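Side-chain contacts in beta-porphyranase A (PDB 4AW7), which hydrolyses the sulfated red-seaweed polysaccharide porphyran at beta-1,4 linkages between D-galactose and L-galactose-6-sulfate: residues A[176-179]-A[183-186]; A[129-132]-A[137-140]. All coordinates share one frame; numbering follows the deposited sequence. Where two conformers were deposited one is given.

Interaction 1: A[176-179]-A[183-186]; sequences KHIH and RLNG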
ATOM      1  N   LYS A 176      -9.098  -4.291 -21.878  1.00 11.91           N
ATOM      2  CA  LYS A 176      -9.702  -5.239 -22.798  1.00 12.40           C
ATOM      3  C   LYS A 176      -8.759  -5.569 -23.939  1.00 12.37           C
ATOM      4  O   LYS A 176      -8.545  -6.769 -24.288  1.00 13.58           O
ATOM      5  CB  LYS A 176     -11.002  -4.676 -23.351  1.00 13.01           C
ATOM      6  CG  LYS A 176     -11.731  -5.686 -24.221  1.00 16.21           C
ATOM      7  CD  LYS A 176     -13.020  -5.080 -24.781  1.00 19.78           C
ATOM      8  CE  LYS A 176     -12.717  -4.016 -25.846  1.00 21.57           C
ATOM      9  NZ  LYS A 176     -13.935  -3.498 -26.567  1.00 24.53           N
ATOM     10  N   HIS A 177      -8.174  -4.550 -24.535  1.00 12.34           N
ATOM     11  CA  HIS A 177      -7.311  -4.774 -25.694  1.00 12.90           C
ATOM     12  C   HIS A 177      -6.007  -5.484 -25.340  1.00 12.54           C
ATOM     13  O   HIS A 177      -5.562  -6.379 -26.055  1.00 14.10           O
ATOM     14  CB  HIS A 177      -7.021  -3.473 -26.416  1.00 13.01           C
ATOM     15  CG  HIS A 177      -8.172  -2.955 -27.232  1.00 13.59           C
ATOM     16  ND1 HIS A 177      -9.188  -2.190 -26.708  1.00 13.84           N
ATOM     17  CD2 HIS A 177      -8.422  -3.054 -28.558  1.00 15.55           C
ATOM     18  CE1 HIS A 177     -10.026  -1.855 -27.674  1.00 15.09           C
ATOM     19  NE2 HIS A 177      -9.580  -2.359 -28.812  1.00 16.01           N
ATOM     20  N   ILE A 178      -5.387  -5.119 -24.227  1.00 12.28           N
ATOM     21  CA  ILE A 178      -4.163  -5.780 -23.786  1.00 12.58           C
ATOM     22  C   ILE A 178      -4.441  -7.261 -23.507  1.00 12.45           C
ATOM     23  O   ILE A 178      -3.681  -8.165 -23.958  1.00 13.37           O
ATOM     24  CB  ILE A 178      -3.532  -5.025 -22.603  1.00 11.11           C
ATOM     25  CG1 ILE A 178      -2.890  -3.741 -23.144  1.00 12.88           C
ATOM     26  CG2 ILE A 178      -2.488  -5.932 -21.895  1.00 12.27           C
ATOM     27  CD1 ILE A 178      -2.244  -2.853 -22.103  1.00 12.97           C
ATOM     28  N   HIS A 179      -5.505  -7.556 -22.783  1.00 13.03           N
ATOM     29  CA  HIS A 179      -5.805  -8.947 -22.443  1.00 13.27           C
ATOM     30  C   HIS A 179      -6.184  -9.791 -23.656  1.00 14.12           C
ATOM     31  O   HIS A 179      -5.962 -11.015 -23.665  1.00 15.65           O
ATOM     32  CB  HIS A 179      -6.872  -9.058 -21.386  1.00 13.05           C
ATOM     33  CG  HIS A 179      -6.451  -8.481 -20.069  1.00 12.43           C
ATOM     34  ND1 HIS A 179      -7.316  -7.788 -19.245  1.00 13.58           N
ATOM     35  CD2 HIS A 179      -5.246  -8.475 -19.450  1.00 13.20           C
ATOM     36  CE1 HIS A 179      -6.658  -7.399 -18.161  1.00 12.62           C
ATOM     37  NE2 HIS A 179      -5.399  -7.788 -18.263  1.00 12.44           N
ATOM     38  N   ARG A 183       0.200 -11.863 -27.258  1.00 17.06           N
ATOM     39  CA  ARG A 183       1.596 -11.512 -26.971  1.00 16.94           C
ATOM     40  C   ARG A 183       1.773 -10.796 -25.630  1.00 16.23           C
ATOM     41  O   ARG A 183       2.850 -10.819 -25.047  1.00 18.62           O
ATOM     42  CB  ARG A 183       2.191 -10.677 -28.071  1.00 16.97           C
ATOM     43  CG  ARG A 183       2.484 -11.511 -29.298  1.00 18.31           C
ATOM     44  CD  ARG A 183       2.914 -10.691 -30.457  1.00 19.04           C
ATOM     45  NE  ARG A 183       4.081  -9.812 -30.321  1.00 19.42           N
ATOM     46  CZ  ARG A 183       5.351 -10.221 -30.292  1.00 19.36           C
ATOM     47  NH1 ARG A 183       5.658 -11.514 -30.321  1.00 21.50           N
ATOM     48  NH2 ARG A 183       6.311  -9.327 -30.257  1.00 17.26           N
ATOM     49  N   LEU A 184       0.720 -10.130 -25.163  1.00 15.68           N
ATOM     50  CA  LEU A 184       0.778  -9.371 -23.888  1.00 14.46           C
ATOM     51  C   LEU A 184       0.041 -10.024 -22.737  1.00 14.83           C
ATOM     52  O   LEU A 184       0.412  -9.819 -21.578  1.00 14.72           O
ATOM     53  CB  LEU A 184       0.156  -8.000 -24.113  1.00 14.27           C
ATOM     54  CG  LEU A 184       0.831  -7.150 -25.163  1.00 14.13           C
ATOM     55  CD1 LEU A 184       0.096  -5.824 -25.372  1.00 14.32           C
ATOM     56  CD2 LEU A 184       2.301  -6.896 -24.843  1.00 15.00           C
ATOM     57  N   ASN A 185      -1.019 -10.780 -23.020  1.00 14.87           N
ATOM     58  CA  ASN A 185      -1.877 -11.351 -21.995  1.00 16.16           C
ATOM     59  C   ASN A 185      -1.043 -12.276 -21.114  1.00 17.72           C
ATOM     60  O   ASN A 185      -0.337 -13.174 -21.614  1.00 19.17           O
ATOM     61  CB  ASN A 185      -3.048 -12.112 -22.635  1.00 16.07           C
ATOM     62  CG  ASN A 185      -4.145 -12.520 -21.639  1.00 16.90           C
ATOM     63  OD1 ASN A 185      -4.697 -13.622 -21.726  1.00 24.26           O
ATOM     64  ND2 ASN A 185      -4.465 -11.645 -20.704  1.00 16.20           N
ATOM     65  N   GLY A 186      -1.094 -12.048 -19.806  1.00 18.45           N
ATOM     66  CA  GLY A 186      -0.285 -12.796 -18.850  1.00 19.48           C
ATOM     67  C   GLY A 186       1.058 -12.163 -18.515  1.00 19.76           C
ATOM     68  O   GLY A 186       1.646 -12.523 -17.484  1.00 23.39           O
TER
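The last turn of helix 160-179 meets the loop that follows it most closely at H179 and N185, whose CA atoms are 4.6 Å apart, with I178 facing L184 one step back. Past H179 the chain doubles round through N181, whose OD1 makes weak hydrogen bonds to the backbone N of R183 and L184, before running alongside the helix end.

On the buried side I178 and L184 meet through atoms close to their backbones. CG2 of I178 lies 4.0 Å from CB of L184, and the same CB sits 3.8 Å from the carbonyl O of I178. Beyond this pair helix 120-132 closes the layer, with S127 against I178.

The outer side is polar. The N185 CG is turned anti to its own backbone N (chi1 -169°), which swings the amide back over the end of the helix. The carbonyl O of H179 then stands almost squarely above the flat amide, 3.1 Å from N185 CG. ND2 of N185 is 3.4 Å from that same H179 O, but the angle is too poor for a hydrogen bond. ND2 also lies against the H179 side chain, 3.5 Å from its CD2. Ring and amide planes stand 63° apart. The ring's NE2 is engaged elsewhere, hydrogen-bonded to OD2 of D224, which anchors the imidazole from outside the contact.

This is the turn from a barrel helix back toward its next strand, 189-195, and it lies away from the annotated sites. Its chemistry is apolar packing inside and dipolar contact outside: the electron-rich H179 O probably interacts with the electron-poor carbon of the N185 amide, in place of a directional hydrogen bond between the segments.

Interaction 2: A[129-132]-A[137-140]; sequences EYYS and VPEF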
ATOM      1  N   GLU A 129      -1.150  -2.257 -29.553  1.00 13.13           N
ATOM      2  CA  GLU A 129      -0.243  -2.227 -30.677  0.50 13.85           C
ATOM      3  C   GLU A 129       1.172  -1.741 -30.263  1.00 14.37           C
ATOM      4  O   GLU A 129       2.186  -2.314 -30.681  1.00 15.72           O
ATOM      5  CB  GLU A 129      -0.901  -1.367 -31.759  0.50 14.53           C
ATOM      6  CG  GLU A 129      -0.092  -1.105 -33.010  0.50 14.30           C
ATOM      7  CD  GLU A 129       0.070  -2.301 -33.943  0.50 16.16           C
ATOM      8  OE1 GLU A 129      -0.499  -3.374 -33.678  0.50 17.13           O
ATOM      9  OE2 GLU A 129       0.757  -2.114 -34.968  0.50 20.28           O
ATOM     10  N   TYR A 130       1.234  -0.703 -29.440  1.00 13.95           N
ATOM     11  CA  TYR A 130       2.477  -0.150 -28.967  1.00 13.36           C
ATOM     12  C   TYR A 130       3.246  -1.221 -28.177  1.00 13.17           C
ATOM     13  O   TYR A 130       4.407  -1.504 -28.482  1.00 14.57           O
ATOM     14  CB  TYR A 130       2.189   1.056 -28.040  1.00 13.86           C
ATOM     15  CG  TYR A 130       3.425   1.637 -27.403  1.00 14.43           C
ATOM     16  CD1 TYR A 130       4.316   2.401 -28.137  1.00 16.63           C
ATOM     17  CD2 TYR A 130       3.712   1.424 -26.045  1.00 14.50           C
ATOM     18  CE1 TYR A 130       5.442   2.942 -27.546  1.00 17.37           C
ATOM     19  CE2 TYR A 130       4.822   1.969 -25.472  1.00 16.23           C
ATOM     20  CZ  TYR A 130       5.688   2.718 -26.217  1.00 17.34           C
ATOM     21  OH  TYR A 130       6.822   3.268 -25.672  1.00 21.08           O
ATOM     22  N   TYR A 131       2.611  -1.844 -27.184  1.00 12.41           N
ATOM     23  CA  TYR A 131       3.324  -2.798 -26.350  1.00 12.71           C
ATOM     24  C   TYR A 131       3.623  -4.121 -27.059  1.00 13.24           C
ATOM     25  O   TYR A 131       4.680  -4.711 -26.839  1.00 13.21           O
ATOM     26  CB  TYR A 131       2.591  -2.990 -25.022  1.00 12.01           C
ATOM     27  CG  TYR A 131       2.729  -1.811 -24.060  1.00 11.23           C
ATOM     28  CD1 TYR A 131       3.971  -1.332 -23.693  1.00 12.23           C
ATOM     29  CD2 TYR A 131       1.607  -1.195 -23.509  1.00 11.69           C
ATOM     30  CE1 TYR A 131       4.106  -0.289 -22.811  1.00 12.52           C
ATOM     31  CE2 TYR A 131       1.734  -0.150 -22.606  1.00 12.47           C
ATOM     32  CZ  TYR A 131       2.968   0.312 -22.273  1.00 12.33           C
ATOM     33  OH  TYR A 131       3.102   1.362 -21.368  1.00 13.29           O
ATOM     34  N   SER A 132       2.710  -4.615 -27.893  1.00 13.74           N
ATOM     35  CA  SER A 132       2.944  -5.908 -28.552  1.00 15.27           C
ATOM     36  C   SER A 132       4.029  -5.827 -29.609  1.00 14.86           C
ATOM     37  O   SER A 132       4.564  -6.879 -29.996  1.00 17.44           O
ATOM     38  CB  SER A 132       1.649  -6.496 -29.095  1.00 16.67           C
ATOM     39  OG  SER A 132       1.200  -5.751 -30.177  1.00 19.21           O
ATOM     40  N   VAL A 137       8.496  -4.518 -22.206  1.00 11.95           N
ATOM     41  CA  VAL A 137       7.296  -3.868 -21.706  1.00 11.42           C
ATOM     42  C   VAL A 137       7.324  -3.762 -20.189  1.00 10.68           C
ATOM     43  O   VAL A 137       7.955  -4.566 -19.521  1.00 10.44           O
ATOM     44  CB  VAL A 137       6.045  -4.640 -22.155  1.00 11.73           C
ATOM     45  CG1 VAL A 137       5.968  -4.686 -23.710  1.00 12.47           C
ATOM     46  CG2 VAL A 137       5.954  -6.024 -21.561  1.00 12.25           C
ATOM     47  N   PRO A 138       6.615  -2.786 -19.608  1.00  9.56           N
ATOM     48  CA  PRO A 138       6.476  -2.776 -18.141  1.00  8.97           C
ATOM     49  C   PRO A 138       5.623  -3.899 -17.644  1.00  8.93           C
ATOM     50  O   PRO A 138       4.644  -4.308 -18.285  1.00  9.77           O
ATOM     51  CB  PRO A 138       5.776  -1.440 -17.876  1.00  9.13           C
ATOM     52  CG  PRO A 138       4.957  -1.201 -19.136  1.00 10.15           C
ATOM     53  CD  PRO A 138       5.867  -1.703 -20.257  1.00 10.66           C
ATOM     54  N   GLU A 139       5.938  -4.390 -16.451  1.00  8.73           N
ATOM     55  CA  GLU A 139       5.085  -5.374 -15.847  1.00  8.58           C
ATOM     56  C   GLU A 139       3.699  -4.829 -15.558  1.00  8.36           C
ATOM     57  O   GLU A 139       2.727  -5.599 -15.557  1.00  9.20           O
ATOM     58  CB  GLU A 139       5.725  -5.940 -14.557  1.00  8.51           C
ATOM     59  CG  GLU A 139       4.935  -7.056 -13.906  1.00 10.45           C
ATOM     60  CD  GLU A 139       5.623  -7.707 -12.715  1.00 10.19           C
ATOM     61  OE1 GLU A 139       6.725  -7.263 -12.317  1.00 10.65           O
ATOM     62  OE2 GLU A 139       5.031  -8.659 -12.180  1.00 13.25           O
ATOM     63  N   PHE A 140       3.614  -3.548 -15.210  1.00  8.05           N
ATOM     64  CA  PHE A 140       2.342  -2.904 -14.854  1.00  8.06           C
ATOM     65  C   PHE A 140       2.128  -1.681 -15.704  1.00  7.82           C
ATOM     66  O   PHE A 140       3.009  -0.851 -15.868  1.00  8.32           O
ATOM     67  CB  PHE A 140       2.317  -2.477 -13.376  1.00  8.15           C
ATOM     68  CG  PHE A 140       2.641  -3.601 -12.431  1.00  8.39           C
ATOM     69  CD1 PHE A 140       1.660  -4.500 -12.085  1.00  9.73           C
ATOM     70  CD2 PHE A 140       3.918  -3.790 -11.934  1.00  8.99           C
ATOM     71  CE1 PHE A 140       1.938  -5.572 -11.294  1.00 10.12           C
ATOM     72  CE2 PHE A 140       4.203  -4.847 -11.109  1.00 10.24           C
ATOM     73  CZ  PHE A 140       3.223  -5.755 -10.817  1.00  9.81           C
TER
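Y131 reaches from the end of helix 120-132 onto V137 and P138 of strand 136-142, in the beta-alpha-beta unit that starts at strand 104-106 and forms part of the (beta/alpha)8 barrel expected of this glycosidase. All three residues are buried, and the contact between them is mainly apolar.

A close approach is at the proline, where P138 CD comes within 3.4 Å of Y131 CE1 and the two side chains cross at about a right angle. V137 fills the angle between the aromatic ring and the helix backbone: its CG1 is 3.9 Å from Y131 CD1 and only 3.4 Å from the carbonyl O of Y131. Both V137 and P138 come to the ring obliquely. The tyrosine CG is anti to its own carbonyl carbon (chi1 -74°), which carries the ring off the helix and out over V137 and P138.

One shell out, Y130 of the same helix lays its CD2 over one face of the Y131 ring, 3.6 Å above the plane and toward the rim. F141 meets that ring edge-to-face, while P74, A105 and M188 add further contacts. The strand is fixed in the sheet by backbone hydrogen bonds from V137 to S99 and K101. The substrate-binding W72 has its side chain about 7 Å from that of Y131, which places this core close to, and probably behind, the sugar-binding surface. At the far end of the tyrosine, the hydroxyl OH lies 3.9 Å from P138 CG.

Reading from the N terminus, interaction 2 comes first: helix 120-132 ends, a short loop turns the chain, and 129-132 packs on 137-140 in strand 136-142. Helix 160-179 follows, and interaction 1 closes the next helix-to-strand turn, 176-179 on 183-186, just before strand 189-195. The two loops are in series, neither nesting nor crossing, yet their centres are 9 Å apart. They touch directly: R183 NE probably hydrogen-bonds to S132 O, while L184 packs its CD1 and CD2 on the backbone of S132 and Y131. Two successive helix ends are thus joined beside the neighbouring parallel strands 136-142 and 189-195.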